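Local coordinates for short chain dehydrogenase (PDB 3G1T), which probably catalyses NAD(P)-dependent oxidation or reduction, as expected of a short-chain dehydrogenase with a Rossmann fold, at residues R53-I58 with V64-F69. Sequence-based numbering, arbitrary orientation.
Sequences RVAQHI and VQPQWF
Ala-55 stands over one face of the Pro-66 ring, its CB 4.1 Å from Pro-66 CD. Two groups meet the ring's CG-CD edge from opposite sides of its plane: Ile-58 CG2, and the Ala-55 carbonyl O, 3.3 Å from Pro-66 CD. With chi1 at -73°, Ile-58 CG1 is anti to the carbonyl carbon, which turns CG2 toward the proline. CG2 lies 3.4 Å from Pro-66 CG, tighter than ordinary carbon packing. Trp-68 brings its CD1 corner obliquely to within 4.0 Å of Ala-55 CB; its side chain also touches Glu-48 and Leu-51 in the first turn of helix 48-62. Alanine's lone methyl lets the helix backbone come close, proline offers a compact apolar ring with no N-H needing a partner, and branched isoleucine fits a buried place beside Leu-32 and Ala-35 of helix 25-36. Glutamines suit the more open margin. Chi1 of -165° swings Gln-65 CG away from the backbone N, and the chain beyond is extended. The Gln-56 and Gln-65 amide planes are 30° apart but share no hydrogen bond; Gln-56 OE1 accepts one from Arg-52 NH1. Backbone bonds tie Gln-67 and Phe-69 to Leu-43, and Phe-69 to Gly-45, of strand 40-45. With no hydrogen bond between 53-58 and 64-69, the seat of helix 48-62 on edge strand 67-70 in this Rossmann beta-alpha-beta unit rests here on shape and apolar burial.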
loop_
_atom_site.group_PDB
_atom_site.type_symbol
_atom_site.label_atom_id
_atom_site.label_comp_id
_atom_site.label_asym_id
_atom_site.label_seq_id
_atom_site.Cartn_x
_atom_site.Cartn_y
_atom_site.Cartn_z
ATOM N N ARG A 53 15.187 -28.701 6.088
ATOM C CA ARG A 53 15.181 -29.054 7.535
ATOM C C ARG A 53 13.756 -29.076 8.065
ATOM O O ARG A 53 13.389 -29.936 8.839
ATOM C CB ARG A 53 16.054 -28.088 8.368
ATOM C CG ARG A 53 15.832 -28.129 9.881
ATOM C CD ARG A 53 16.771 -27.156 10.644
ATOM N NE ARG A 53 18.177 -27.573 10.544
ATOM C CZ ARG A 53 19.174 -26.799 10.104
ATOM N NH1 ARG A 53 18.950 -25.529 9.737
ATOM N NH2 ARG A 53 20.410 -27.293 10.042
ATOM N N VAL A 54 12.949 -28.115 7.623
ATOM C CA VAL A 54 11.568 -28.074 8.106
ATOM C C VAL A 54 10.807 -29.255 7.507
ATOM O O VAL A 54 10.005 -29.989 8.192
ATOM C CB VAL A 54 10.887 -26.706 7.770
ATOM C CG1 VAL A 54 9.469 -26.751 8.159
ATOM C CG2 VAL A 54 11.567 -25.536 8.526
ATOM N N ALA A 55 11.025 -29.465 6.220
ATOM C CA ALA A 55 10.330 -30.579 5.566
ATOM C C ALA A 55 10.704 -31.926 6.209
ATOM O O ALA A 55 9.874 -32.804 6.274
ATOM C CB ALA A 55 10.608 -30.609 4.075
ATOM N N GLN A 56 11.980 -32.082 6.611
ATOM C CA GLN A 56 12.466 -33.323 7.248
ATOM C C GLN A 56 11.835 -33.522 8.629
ATOM O O GLN A 56 11.503 -34.625 9.017
ATOM C CB GLN A 56 14.001 -33.321 7.354
ATOM C CG GLN A 56 14.712 -33.188 5.989
ATOM C CD GLN A 56 15.522 -34.420 5.532
ATOM O OE1 GLN A 56 16.442 -34.292 4.713
ATOM N NE2 GLN A 56 15.155 -35.614 6.042
ATOM N N HIS A 57 11.616 -32.418 9.334
ATOM C CA HIS A 57 10.969 -32.449 10.641
ATOM C C HIS A 57 9.538 -32.960 10.433
ATOM O O HIS A 57 9.109 -33.854 11.133
ATOM C CB HIS A 57 11.069 -31.036 11.287
ATOM C CG HIS A 57 10.509 -30.914 12.685
ATOM N ND1 HIS A 57 10.771 -29.820 13.486
ATOM C CD2 HIS A 57 9.740 -31.744 13.437
ATOM C CE1 HIS A 57 10.152 -29.954 14.652
ATOM N NE2 HIS A 57 9.532 -31.119 14.656
ATOM N N ILE A 58 8.820 -32.459 9.423
ATOM C CA ILE A 58 7.430 -32.891 9.173
ATOM C C ILE A 58 7.475 -34.379 8.763
ATOM O O ILE A 58 6.650 -35.170 9.251
ATOM C CB ILE A 58 6.740 -31.989 8.084
ATOM C CG1 ILE A 58 6.404 -30.597 8.637
ATOM C CG2 ILE A 58 5.458 -32.667 7.425
ATOM C CD1 ILE A 58 6.124 -29.513 7.521
ATOM N N VAL A 64 5.699 -38.735 5.379
ATOM C CA VAL A 64 5.747 -38.349 3.947
ATOM C C VAL A 64 6.440 -36.980 3.867
ATOM O O VAL A 64 5.948 -36.025 4.499
ATOM C CB VAL A 64 4.333 -38.147 3.319
ATOM C CG1 VAL A 64 4.440 -38.115 1.777
ATOM C CG2 VAL A 64 3.311 -39.217 3.805
ATOM N N GLN A 65 7.529 -36.872 3.096
ATOM C CA GLN A 65 8.265 -35.609 3.000
ATOM C C GLN A 65 7.564 -34.565 2.108
ATOM O O GLN A 65 7.337 -34.833 0.917
ATOM C CB GLN A 65 9.770 -35.810 2.615
ATOM C CG GLN A 65 10.631 -34.535 2.872
ATOM C CD GLN A 65 12.134 -34.693 2.568
ATOM O OE1 GLN A 65 12.735 -35.721 2.888
ATOM N NE2 GLN A 65 12.754 -33.642 2.002
ATOM N N PRO A 66 7.220 -33.385 2.687
ATOM C CA PRO A 66 6.598 -32.236 1.985
ATOM C C PRO A 66 7.438 -31.774 0.868
ATOM O O PRO A 66 8.674 -31.813 0.946
ATOM C CB PRO A 66 6.595 -31.134 3.042
ATOM C CG PRO A 66 6.560 -31.855 4.303
ATOM C CD PRO A 66 7.345 -33.097 4.135
ATOM N N GLN A 67 6.788 -31.293 -0.180
ATOM C CA GLN A 67 7.532 -30.633 -1.225
ATOM C C GLN A 67 7.844 -29.204 -0.851
ATOM O O GLN A 67 7.099 -28.570 -0.105
ATOM C CB GLN A 67 6.792 -30.704 -2.551
ATOM C CG GLN A 67 7.089 -32.032 -3.280
ATOM C CD GLN A 67 6.524 -32.089 -4.687
ATOM O OE1 GLN A 67 5.971 -33.118 -5.100
ATOM N NE2 GLN A 67 6.634 -30.972 -5.426
ATOM N N TRP A 68 8.968 -28.716 -1.314
ATOM C CA TRP A 68 9.349 -27.343 -1.066
ATOM C C TRP A 68 9.793 -26.676 -2.350
ATOM O O TRP A 68 10.112 -27.333 -3.300
ATOM C CB TRP A 68 10.416 -27.229 0.048
ATOM C CG TRP A 68 11.596 -28.170 -0.117
ATOM C CD1 TRP A 68 11.737 -29.416 0.430
ATOM C CD2 TRP A 68 12.789 -27.929 -0.879
ATOM N NE1 TRP A 68 12.948 -29.956 0.070
ATOM C CE2 TRP A 68 13.604 -29.073 -0.752
ATOM C CE3 TRP A 68 13.244 -26.857 -1.663
ATOM C CZ2 TRP A 68 14.857 -29.175 -1.373
ATOM C CZ3 TRP A 68 14.483 -26.956 -2.282
ATOM C CH2 TRP A 68 15.274 -28.119 -2.144
ATOM N N PHE A 69 9.801 -25.358 -2.331
ATOM C CA PHE A 69 10.244 -24.565 -3.458
ATOM C C PHE A 69 11.051 -23.454 -2.924
ATOM O O PHE A 69 10.638 -22.775 -1.956
ATOM C CB PHE A 69 9.060 -23.905 -4.128
ATOM C CG PHE A 69 8.208 -24.850 -4.769
ATOM C CD1 PHE A 69 8.523 -25.303 -6.029
ATOM C CD2 PHE A 69 7.112 -25.404 -4.085
ATOM C CE1 PHE A 69 7.747 -26.257 -6.640
ATOM C CE2 PHE A 69 6.327 -26.359 -4.677
ATOM C CZ PHE A 69 6.632 -26.794 -5.976
#